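Local coordinates for regulatory protein SdiA (PDB 4LFU) that acts as a LuxR-type quorum-sensing receptor and transcription factor that activates the ftsQAZ cell-division genes and responds to acyl-homoserine lactone autoinducers, at residues Leu15-Met20 / Tyr27-Leu32; Pro176-Ser181 / Ala231-Ala236; Lys182-Ile187 / Gln219-Ala224. All blocks are in the same frame, centred on the assembly; numbering follows the deposited sequence.

Contact 1 (Leu15-Met20 / Tyr27-Leu32)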
loop_
_atom_site.group_PDB
_atom_site.type_symbol
_atom_site.label_atom_id
_atom_site.label_comp_id
_atom_site.label_asym_id
_atom_site.label_seq_id
_atom_site.Cartn_x
_atom_site.Cartn_y
_atom_site.Cartn_z
ATOM N N LEU A 15 9.304 13.332 -15.303
ATOM C CA LEU A 15 9.901 13.026 -16.594
ATOM C C LEU A 15 11.303 12.440 -16.443
ATOM O O LEU A 15 11.617 11.440 -17.090
ATOM C CB LEU A 15 9.877 14.251 -17.521
ATOM C CG LEU A 15 8.597 14.383 -18.362
ATOM C CD1 LEU A 15 8.365 15.836 -18.858
ATOM C CD2 LEU A 15 8.609 13.373 -19.551
ATOM N N ARG A 16 12.126 13.041 -15.582
ATOM C CA ARG A 16 13.465 12.516 -15.305
ATOM C C ARG A 16 13.469 11.079 -14.816
ATOM O O ARG A 16 14.259 10.291 -15.280
ATOM C CB ARG A 16 14.219 13.398 -14.314
ATOM C CG ARG A 16 15.235 14.312 -14.952
ATOM C CD ARG A 16 16.081 14.969 -13.894
ATOM N NE ARG A 16 16.164 16.405 -14.134
ATOM C CZ ARG A 16 16.487 17.307 -13.214
ATOM N NH1 ARG A 16 16.757 16.931 -11.965
ATOM N NH2 ARG A 16 16.528 18.595 -13.543
ATOM N N PHE A 17 12.586 10.730 -13.886
ATOM C CA PHE A 17 12.520 9.344 -13.385
ATOM C C PHE A 17 11.887 8.380 -14.377
ATOM O O PHE A 17 12.249 7.199 -14.414
ATOM C CB PHE A 17 11.807 9.264 -12.037
ATOM C CG PHE A 17 12.656 9.699 -10.875
ATOM C CD1 PHE A 17 13.658 8.859 -10.369
ATOM C CD2 PHE A 17 12.459 10.945 -10.278
ATOM C CE1 PHE A 17 14.437 9.249 -9.298
ATOM C CE2 PHE A 17 13.235 11.339 -9.199
ATOM C CZ PHE A 17 14.227 10.486 -8.706
ATOM N N GLN A 18 10.944 8.884 -15.167
ATOM C CA GLN A 18 10.366 8.118 -16.280
ATOM C C GLN A 18 11.445 7.649 -17.267
ATOM O O GLN A 18 11.460 6.492 -17.680
ATOM C CB GLN A 18 9.323 8.953 -17.042
ATOM C CG GLN A 18 7.860 8.810 -16.588
ATOM C CD GLN A 18 6.936 9.887 -17.214
ATOM O OE1 GLN A 18 6.039 10.417 -16.547
ATOM N NE2 GLN A 18 7.175 10.219 -18.495
ATOM N N ARG A 19 12.357 8.547 -17.620
ATOM C CA ARG A 19 13.326 8.278 -18.678
ATOM C C ARG A 19 14.586 7.494 -18.240
ATOM O O ARG A 19 15.387 7.091 -19.078
ATOM C CB ARG A 19 13.668 9.588 -19.423
ATOM C CG ARG A 19 15.096 10.124 -19.256
ATOM C CD ARG A 19 15.215 11.156 -18.141
ATOM N NE ARG A 19 16.519 11.230 -17.443
ATOM C CZ ARG A 19 17.511 10.326 -17.481
ATOM N NH1 ARG A 19 17.415 9.206 -18.200
ATOM N NH2 ARG A 19 18.626 10.545 -16.779
ATOM N N MET A 20 14.756 7.258 -16.938
ATOM C CA MET A 20 15.937 6.552 -16.435
ATOM C C MET A 20 16.000 5.104 -16.894
ATOM O O MET A 20 14.973 4.429 -16.962
ATOM C CB MET A 20 16.029 6.664 -14.916
ATOM C CG MET A 20 16.594 8.012 -14.503
ATOM S SD MET A 20 16.304 8.469 -12.804
ATOM C CE MET A 20 16.379 10.258 -12.935
ATOM N N TYR A 27 19.880 6.451 -8.352
ATOM C CA TYR A 27 20.670 6.803 -7.167
ATOM C C TYR A 27 21.392 8.131 -7.304
ATOM O O TYR A 27 21.386 8.937 -6.379
ATOM C CB TYR A 27 21.637 5.693 -6.781
ATOM C CG TYR A 27 20.943 4.404 -6.455
ATOM C CD1 TYR A 27 19.870 4.370 -5.567
ATOM C CD2 TYR A 27 21.364 3.218 -7.015
ATOM C CE1 TYR A 27 19.224 3.162 -5.261
ATOM C CE2 TYR A 27 20.733 2.021 -6.725
ATOM C CZ TYR A 27 19.665 1.999 -5.850
ATOM O OH TYR A 27 19.044 0.793 -5.560
ATOM N N HIS A 28 21.957 8.378 -8.478
ATOM C CA HIS A 28 22.648 9.638 -8.732
ATOM C C HIS A 28 21.714 10.845 -8.630
ATOM O O HIS A 28 22.096 11.880 -8.078
ATOM C CB HIS A 28 23.371 9.610 -10.090
ATOM C CG HIS A 28 24.100 10.881 -10.393
ATOM N ND1 HIS A 28 23.603 11.836 -11.259
ATOM C CD2 HIS A 28 25.265 11.378 -9.908
ATOM C CE1 HIS A 28 24.441 12.860 -11.304
ATOM N NE2 HIS A 28 25.456 12.606 -10.493
ATOM N N GLU A 29 20.495 10.709 -9.156
ATOM C CA GLU A 29 19.480 11.761 -9.081
ATOM C C GLU A 29 19.023 12.030 -7.650
ATOM O O GLU A 29 18.793 13.183 -7.290
ATOM C CB GLU A 29 18.283 11.430 -9.984
ATOM C CG GLU A 29 17.231 12.556 -10.147
ATOM C CD GLU A 29 17.824 13.876 -10.653
ATOM O OE1 GLU A 29 18.671 13.843 -11.579
ATOM O OE2 GLU A 29 17.447 14.953 -10.127
ATOM N N ILE A 30 18.887 10.977 -6.836
ATOM C CA ILE A 30 18.537 11.142 -5.417
ATOM C C ILE A 30 19.649 11.871 -4.671
ATOM O O ILE A 30 19.367 12.781 -3.892
ATOM C CB ILE A 30 18.234 9.815 -4.698
ATOM C CG1 ILE A 30 16.898 9.237 -5.182
ATOM C CG2 ILE A 30 18.248 10.016 -3.165
ATOM C CD1 ILE A 30 16.762 7.737 -4.905
ATOM N N GLU A 31 20.900 11.485 -4.943
ATOM C CA GLU A 31 22.072 12.185 -4.388
ATOM C C GLU A 31 22.092 13.683 -4.742
ATOM O O GLU A 31 22.241 14.530 -3.862
ATOM C CB GLU A 31 23.385 11.513 -4.800
ATOM C CG GLU A 31 24.599 12.172 -4.132
ATOM C CD GLU A 31 25.907 11.460 -4.419
ATOM O OE1 GLU A 31 26.616 11.120 -3.441
ATOM O OE2 GLU A 31 26.224 11.233 -5.619
ATOM N N LEU A 32 21.904 13.993 -6.023
ATOM C CA LEU A 32 21.788 15.385 -6.490
ATOM C C LEU A 32 20.663 16.177 -5.822
ATOM O O LEU A 32 20.864 17.331 -5.441
ATOM C CB LEU A 32 21.642 15.422 -8.011
ATOM C CG LEU A 32 22.106 16.653 -8.802
ATOM C CD1 LEU A 32 20.921 17.424 -9.430
ATOM C CD2 LEU A 32 23.064 17.592 -8.002
#
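E29 OE2 is gripped by two groups. R16 NH1 gives it a hydrogen bond from the facing helix, and Q33 NE2 gives it another from one turn further along its own helix. The R16 bond is also a salt bridge, with NH1 2.8 Å from E29 OE2. It is not straight: the N-H...O angle is 132°. OE2 lies almost in the guanidinium plane of R16, at its edge. Seen from the glutamate, the donor stands above the carboxylate, 43° out of its plane. The two side chains cross at about a right angle. R16 CD also lies beside the carboxylate, 3.7 Å from E29 OE1.

The aliphatic part of E29 serves a different purpose. Its CG is anti to the backbone N, which sends the chain out toward helix 6-19. A bend at chi2 (56°) then turns the carboxylate toward R16. The methylene groups are left against F17 and M20. F17 CZ is 3.9 Å from E29 CG and approaches obliquely. M20 CE lies 3.7 Å from E29 CB and also rests over one face of the F17 ring, offset toward the rim.

This joins two successive helices, 6-19 and 23-36, which run in roughly opposite directions at the N-terminal end of the autoinducer-binding part of SdiA. F17 also touches E160 and S161 of helix 147-167, and I30 touches S161, so that helix packs against both. R167 NH2 bonds the carbonyl of M20. E29 plays two parts: its methylenes join an apolar cluster, while its buried carboxylate is paired with R16 and Q33. Such pairing would be expected to keep E29 ionised.

Contact 2 (Pro176-Ser181 / Ala231-Ala236)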
loop_
_atom_site.group_PDB
_atom_site.type_symbol
_atom_site.label_atom_id
_atom_site.label_comp_id
_atom_site.label_asym_id
_atom_site.label_seq_id
_atom_site.Cartn_x
_atom_site.Cartn_y
_atom_site.Cartn_z
ATOM N N PRO A 176 9.868 -12.150 -4.251
ATOM C CA PRO A 176 9.995 -13.396 -5.019
ATOM C C PRO A 176 8.978 -13.481 -6.159
ATOM O O PRO A 176 7.806 -13.105 -5.990
ATOM C CB PRO A 176 9.698 -14.479 -3.977
ATOM C CG PRO A 176 10.125 -13.882 -2.703
ATOM C CD PRO A 176 9.741 -12.434 -2.807
ATOM N N GLU A 177 9.445 -13.949 -7.315
ATOM C CA GLU A 177 8.613 -14.059 -8.502
ATOM C C GLU A 177 7.676 -15.249 -8.363
ATOM O O GLU A 177 8.095 -16.327 -7.930
ATOM C CB GLU A 177 9.496 -14.238 -9.725
ATOM C CG GLU A 177 8.866 -13.771 -11.018
ATOM C CD GLU A 177 9.625 -14.287 -12.239
ATOM O OE1 GLU A 177 10.415 -15.259 -12.079
ATOM O OE2 GLU A 177 9.414 -13.733 -13.350
ATOM N N MET A 178 6.403 -15.026 -8.678
ATOM C CA MET A 178 5.400 -16.085 -8.686
ATOM C C MET A 178 4.641 -15.984 -9.994
ATOM O O MET A 178 3.563 -15.366 -10.062
ATOM C CB MET A 178 4.430 -15.994 -7.489
ATOM C CG MET A 178 5.060 -15.501 -6.189
ATOM S SD MET A 178 4.113 -15.798 -4.668
ATOM C CE MET A 178 5.198 -14.854 -3.614
ATOM N N ASN A 179 5.229 -16.561 -11.044
ATOM C CA ASN A 179 4.583 -16.575 -12.350
ATOM C C ASN A 179 3.582 -17.714 -12.371
ATOM O O ASN A 179 3.918 -18.835 -12.713
ATOM C CB ASN A 179 5.609 -16.733 -13.478
ATOM C CG ASN A 179 6.578 -15.567 -13.556
ATOM O OD1 ASN A 179 6.176 -14.386 -13.558
ATOM N ND2 ASN A 179 7.874 -15.886 -13.617
ATOM N N PHE A 180 2.362 -17.428 -11.955
ATOM C CA PHE A 180 1.364 -18.469 -11.808
ATOM C C PHE A 180 0.325 -18.279 -12.886
ATOM O O PHE A 180 0.036 -17.156 -13.282
ATOM C CB PHE A 180 0.686 -18.458 -10.419
ATOM C CG PHE A 180 1.596 -18.849 -9.265
ATOM C CD1 PHE A 180 2.839 -19.458 -9.476
ATOM C CD2 PHE A 180 1.185 -18.625 -7.953
ATOM C CE1 PHE A 180 3.671 -19.810 -8.398
ATOM C CE2 PHE A 180 2.008 -18.985 -6.873
ATOM C CZ PHE A 180 3.244 -19.581 -7.103
ATOM N N SER A 181 -0.222 -19.400 -13.347
ATOM C CA SER A 181 -1.268 -19.420 -14.354
ATOM C C SER A 181 -2.532 -18.945 -13.701
ATOM O O SER A 181 -2.645 -18.963 -12.473
ATOM C CB SER A 181 -1.476 -20.854 -14.861
ATOM O OG SER A 181 -2.152 -21.656 -13.881
ATOM N N ALA A 231 0.197 -19.762 -0.559
ATOM C CA ALA A 231 -0.936 -18.871 -0.381
ATOM C C ALA A 231 -0.573 -17.614 0.421
ATOM O O ALA A 231 -0.996 -16.510 0.077
ATOM C CB ALA A 231 -2.102 -19.626 0.275
ATOM N N CYS A 232 0.206 -17.771 1.494
ATOM C CA CYS A 232 0.594 -16.613 2.336
ATOM C C CYS A 232 1.520 -15.657 1.637
ATOM O O CYS A 232 1.368 -14.471 1.780
ATOM C CB CYS A 232 1.234 -17.066 3.642
ATOM S SG CYS A 232 0.036 -17.790 4.720
ATOM N N TYR A 233 2.483 -16.182 0.885
ATOM C CA TYR A 233 3.367 -15.345 0.069
ATOM C C TYR A 233 2.600 -14.559 -1.006
ATOM O O TYR A 233 2.796 -13.340 -1.169
ATOM C CB TYR A 233 4.489 -16.186 -0.545
ATOM C CG TYR A 233 5.714 -16.324 0.345
ATOM C CD1 TYR A 233 5.615 -16.826 1.635
ATOM C CD2 TYR A 233 6.980 -15.946 -0.116
ATOM C CE1 TYR A 233 6.742 -16.966 2.445
ATOM C CE2 TYR A 233 8.127 -16.075 0.698
ATOM C CZ TYR A 233 7.993 -16.586 1.970
ATOM O OH TYR A 233 9.108 -16.729 2.763
ATOM N N ALA A 234 1.720 -15.263 -1.707
ATOM C CA ALA A 234 0.778 -14.663 -2.664
ATOM C C ALA A 234 -0.137 -13.583 -2.059
ATOM O O ALA A 234 -0.325 -12.499 -2.626
ATOM C CB ALA A 234 -0.076 -15.769 -3.256
ATOM N N ALA A 235 -0.731 -13.913 -0.915
ATOM C CA ALA A 235 -1.569 -12.992 -0.171
ATOM C C ALA A 235 -0.767 -11.749 0.271
ATOM O O ALA A 235 -1.246 -10.613 0.105
ATOM C CB ALA A 235 -2.165 -13.684 0.997
ATOM N N ALA A 236 0.465 -11.954 0.776
ATOM C CA ALA A 236 1.270 -10.835 1.315
ATOM C C ALA A 236 1.717 -9.822 0.265
ATOM O O ALA A 236 1.735 -8.610 0.526
ATOM C CB ALA A 236 2.458 -11.352 2.074
#
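In the LuxR-type DNA-binding region of SdiA, the loop before helix 182-192 is pinned to helix 227-237 by M178. This residue reaches across to Y233 and A234 of the helix. Its chain is extended beyond CG (chi2 -164°, chi3 -173°), which carries the thioether the full length to the helix surface. The terminal methyl does most of the touching. M178 CE lies 3.4 Å from Y233 CB and 3.7 Å from Y233 C. It sits at the edge of the tyrosine ring, near its plane, with CE 4.1 Å from Y233 CD2. The methyl is therefore not stacked on a ring face. The two side chains cross at about a right angle.

The sulfur settles one residue further on. M178 SD is 3.8 Å from A234 N and 4.4 Å from A234 CB. No hydrogen bond links the two segments, and the contact is apolar. The thioether lies close to the helix backbone, beside the small A234 side chain. At the root of M178, CB lies over the centre of one F180 ring face, 3.8 Å above its plane.

The phenol of Y233 points to other partners. Its OH bonds E193 OE1 of the second subunit, and its ring meets F52 with the planes at about 90°. The same helix packs on C232 and A192 of that subunit, so it belongs to the dimer contact. Within the chain, L188 of helix 182-192 touches A234, and T237 and L239 touch M178. F180 packs on helices 182-192, 208-222 and 227-237, so the loop sits among three helices.

Contact 3 (Lys182-Ile187 / Gln219-Ala224)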
loop_
_atom_site.group_PDB
_atom_site.type_symbol
_atom_site.label_atom_id
_atom_site.label_comp_id
_atom_site.label_asym_id
_atom_site.label_seq_id
_atom_site.Cartn_x
_atom_site.Cartn_y
_atom_site.Cartn_z
ATOM N N LYS A 182 -3.490 -18.542 -14.530
ATOM C CA LYS A 182 -4.825 -18.171 -14.078
ATOM C C LYS A 182 -5.448 -19.249 -13.191
ATOM O O LYS A 182 -6.025 -18.940 -12.155
ATOM C CB LYS A 182 -5.750 -17.937 -15.276
ATOM C CG LYS A 182 -5.681 -16.556 -15.900
ATOM C CD LYS A 182 -6.950 -16.268 -16.749
ATOM C CE LYS A 182 -8.270 -16.446 -15.935
ATOM N NZ LYS A 182 -8.454 -15.465 -14.778
ATOM N N ARG A 183 -5.364 -20.502 -13.632
ATOM C CA ARG A 183 -5.942 -21.632 -12.899
ATOM C C ARG A 183 -5.231 -21.879 -11.569
ATOM O O ARG A 183 -5.873 -22.178 -10.574
ATOM C CB ARG A 183 -5.891 -22.902 -13.751
ATOM C CG ARG A 183 -6.410 -24.148 -13.056
ATOM C CD ARG A 183 -7.855 -23.981 -12.703
ATOM N NE ARG A 183 -8.625 -25.161 -13.063
ATOM C CZ ARG A 183 -9.942 -25.170 -13.247
ATOM N NH1 ARG A 183 -10.647 -24.057 -13.103
ATOM N NH2 ARG A 183 -10.544 -26.306 -13.585
ATOM N N GLU A 184 -3.906 -21.755 -11.555
ATOM C CA GLU A 184 -3.136 -21.852 -10.311
ATOM C C GLU A 184 -3.594 -20.797 -9.296
ATOM O O GLU A 184 -3.922 -21.141 -8.168
ATOM C CB GLU A 184 -1.627 -21.774 -10.598
ATOM C CG GLU A 184 -1.115 -23.054 -11.235
ATOM C CD GLU A 184 0.357 -23.028 -11.666
ATOM O OE1 GLU A 184 0.906 -24.137 -11.842
ATOM O OE2 GLU A 184 0.955 -21.940 -11.854
ATOM N N LYS A 185 -3.643 -19.528 -9.717
ATOM C CA LYS A 185 -4.147 -18.411 -8.898
ATOM C C LYS A 185 -5.575 -18.640 -8.368
ATOM O O LYS A 185 -5.860 -18.392 -7.180
ATOM C CB LYS A 185 -4.069 -17.086 -9.660
ATOM C CG LYS A 185 -2.652 -16.601 -9.911
ATOM C CD LYS A 185 -2.624 -15.190 -10.484
ATOM C CE LYS A 185 -1.829 -15.157 -11.796
ATOM N NZ LYS A 185 -0.869 -13.997 -11.927
ATOM N N GLU A 186 -6.459 -19.148 -9.227
ATOM C CA GLU A 186 -7.835 -19.471 -8.811
ATOM C C GLU A 186 -7.889 -20.504 -7.679
ATOM O O GLU A 186 -8.571 -20.301 -6.685
ATOM C CB GLU A 186 -8.670 -19.920 -10.016
ATOM C CG GLU A 186 -10.058 -20.473 -9.662
ATOM C CD GLU A 186 -10.874 -20.813 -10.904
ATOM O OE1 GLU A 186 -10.349 -21.537 -11.774
ATOM O OE2 GLU A 186 -12.035 -20.343 -11.025
ATOM N N ILE A 187 -7.189 -21.619 -7.848
ATOM C CA ILE A 187 -6.996 -22.605 -6.777
ATOM C C ILE A 187 -6.344 -22.013 -5.503
ATOM O O ILE A 187 -6.736 -22.343 -4.395
ATOM C CB ILE A 187 -6.228 -23.860 -7.301
ATOM C CG1 ILE A 187 -7.182 -24.733 -8.150
ATOM C CG2 ILE A 187 -5.619 -24.709 -6.126
ATOM C CD1 ILE A 187 -6.497 -25.631 -9.143
ATOM N N GLN A 219 4.198 -25.035 -5.778
ATOM C CA GLN A 219 5.190 -25.382 -4.762
ATOM C C GLN A 219 6.539 -25.547 -5.412
ATOM O O GLN A 219 7.518 -24.975 -4.945
ATOM C CB GLN A 219 4.784 -26.657 -3.999
ATOM C CG GLN A 219 3.865 -26.366 -2.843
ATOM C CD GLN A 219 3.010 -27.532 -2.405
ATOM O OE1 GLN A 219 1.777 -27.412 -2.328
ATOM N NE2 GLN A 219 3.639 -28.650 -2.086
ATOM N N LYS A 220 6.569 -26.296 -6.516
ATOM C CA LYS A 220 7.780 -26.474 -7.308
ATOM C C LYS A 220 8.360 -25.164 -7.854
ATOM O O LYS A 220 9.554 -24.925 -7.693
ATOM C CB LYS A 220 7.566 -27.559 -8.397
ATOM C CG LYS A 220 8.569 -27.577 -9.577
ATOM C CD LYS A 220 8.276 -28.728 -10.605
ATOM C CE LYS A 220 6.882 -28.629 -11.304
ATOM N NZ LYS A 220 6.526 -27.252 -11.838
ATOM N N LYS A 221 7.533 -24.307 -8.453
ATOM C CA LYS A 221 7.993 -23.002 -8.985
ATOM C C LYS A 221 8.784 -22.125 -7.996
ATOM O O LYS A 221 9.807 -21.550 -8.380
ATOM C CB LYS A 221 6.823 -22.167 -9.510
ATOM C CG LYS A 221 6.323 -22.546 -10.865
ATOM C CD LYS A 221 4.976 -21.880 -11.138
ATOM C CE LYS A 221 4.493 -22.148 -12.561
ATOM N NZ LYS A 221 3.161 -21.476 -12.810
ATOM N N ILE A 222 8.285 -21.987 -6.755
ATOM C CA ILE A 222 8.900 -21.101 -5.739
ATOM C C ILE A 222 9.648 -21.844 -4.624
ATOM O O ILE A 222 10.056 -21.238 -3.649
ATOM C CB ILE A 222 7.874 -20.084 -5.109
ATOM C CG1 ILE A 222 6.801 -20.784 -4.280
ATOM C CG2 ILE A 222 7.236 -19.222 -6.185
ATOM C CD1 ILE A 222 6.119 -19.879 -3.241
ATOM N N ASN A 223 9.796 -23.155 -4.765
ATOM C CA ASN A 223 10.486 -23.987 -3.784
ATOM C C ASN A 223 9.842 -23.955 -2.374
ATOM O O ASN A 223 10.538 -23.944 -1.361
ATOM C CB ASN A 223 11.984 -23.620 -3.771
ATOM C CG ASN A 223 12.874 -24.717 -3.199
ATOM O OD1 ASN A 223 13.970 -24.425 -2.702
ATOM N ND2 ASN A 223 12.429 -25.981 -3.278
ATOM N N ALA A 224 8.506 -23.976 -2.321
ATOM C CA ALA A 224 7.762 -23.982 -1.061
ATOM C C ALA A 224 7.563 -25.397 -0.514
ATOM O O ALA A 224 7.437 -26.324 -1.288
ATOM C CB ALA A 224 6.412 -23.290 -1.239
#
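E184 and K221 carry the whole contact, approaching from opposite directions. K221 NZ donates to E184 OE2 in a hydrogen bond that is part of a salt bridge. The modelled separation of NZ and OE2 is 2.4 Å, very short for such a pair, so the exact length is doubtful. The other carboxylate oxygen stands further off, with E184 OE1 3.6 Å from K221 NZ.

Both chains are stretched out. K221 has chi2, chi3 and chi4 all near 180°, which brings its ammonium group across from the C-terminal turn of helix 208-222. E184 is likewise extended beyond CG (chi2 175°) and reaches out from the first turn of helix 182-192. The ammonium group has a second acceptor, the carbonyl oxygen of N179 in the preceding linker. A carboxylate and a carbonyl thus both accept from the ammonium group.

The contact spans from the first turn of helix 182-192 to the last turns of helix 208-222. S181 OG caps E184 N at the start of helix 182-192. N223, with positive phi, is the first residue to leave helical geometry, in a Schellman motif. Between the helices, F180 touches both K185 and K221. N217 of helix 208-222 packs on E184, while I187 faces helices 197-204 and 208-222.

In the fold
From the N terminus, contact 1 comes first. It closes the short turn between helices 6-19 and 23-36 in the autoinducer-binding part. The chain then passes through the antiparallel sheet and helix 147-167 before reaching the DNA-binding domain. There, contact 2 closes a long loop from the linker to helix 227-237. Contact 3 lies within that loop and joins the first helix of the domain to helix 208-222. The predicted helix-turn-helix, residues 197-216, falls inside both loops. Contacts 2 and 3 touch, with centres about 7 Å apart. The centre of contact 1 is about 30 Å from that of contact 2, and the two do not touch.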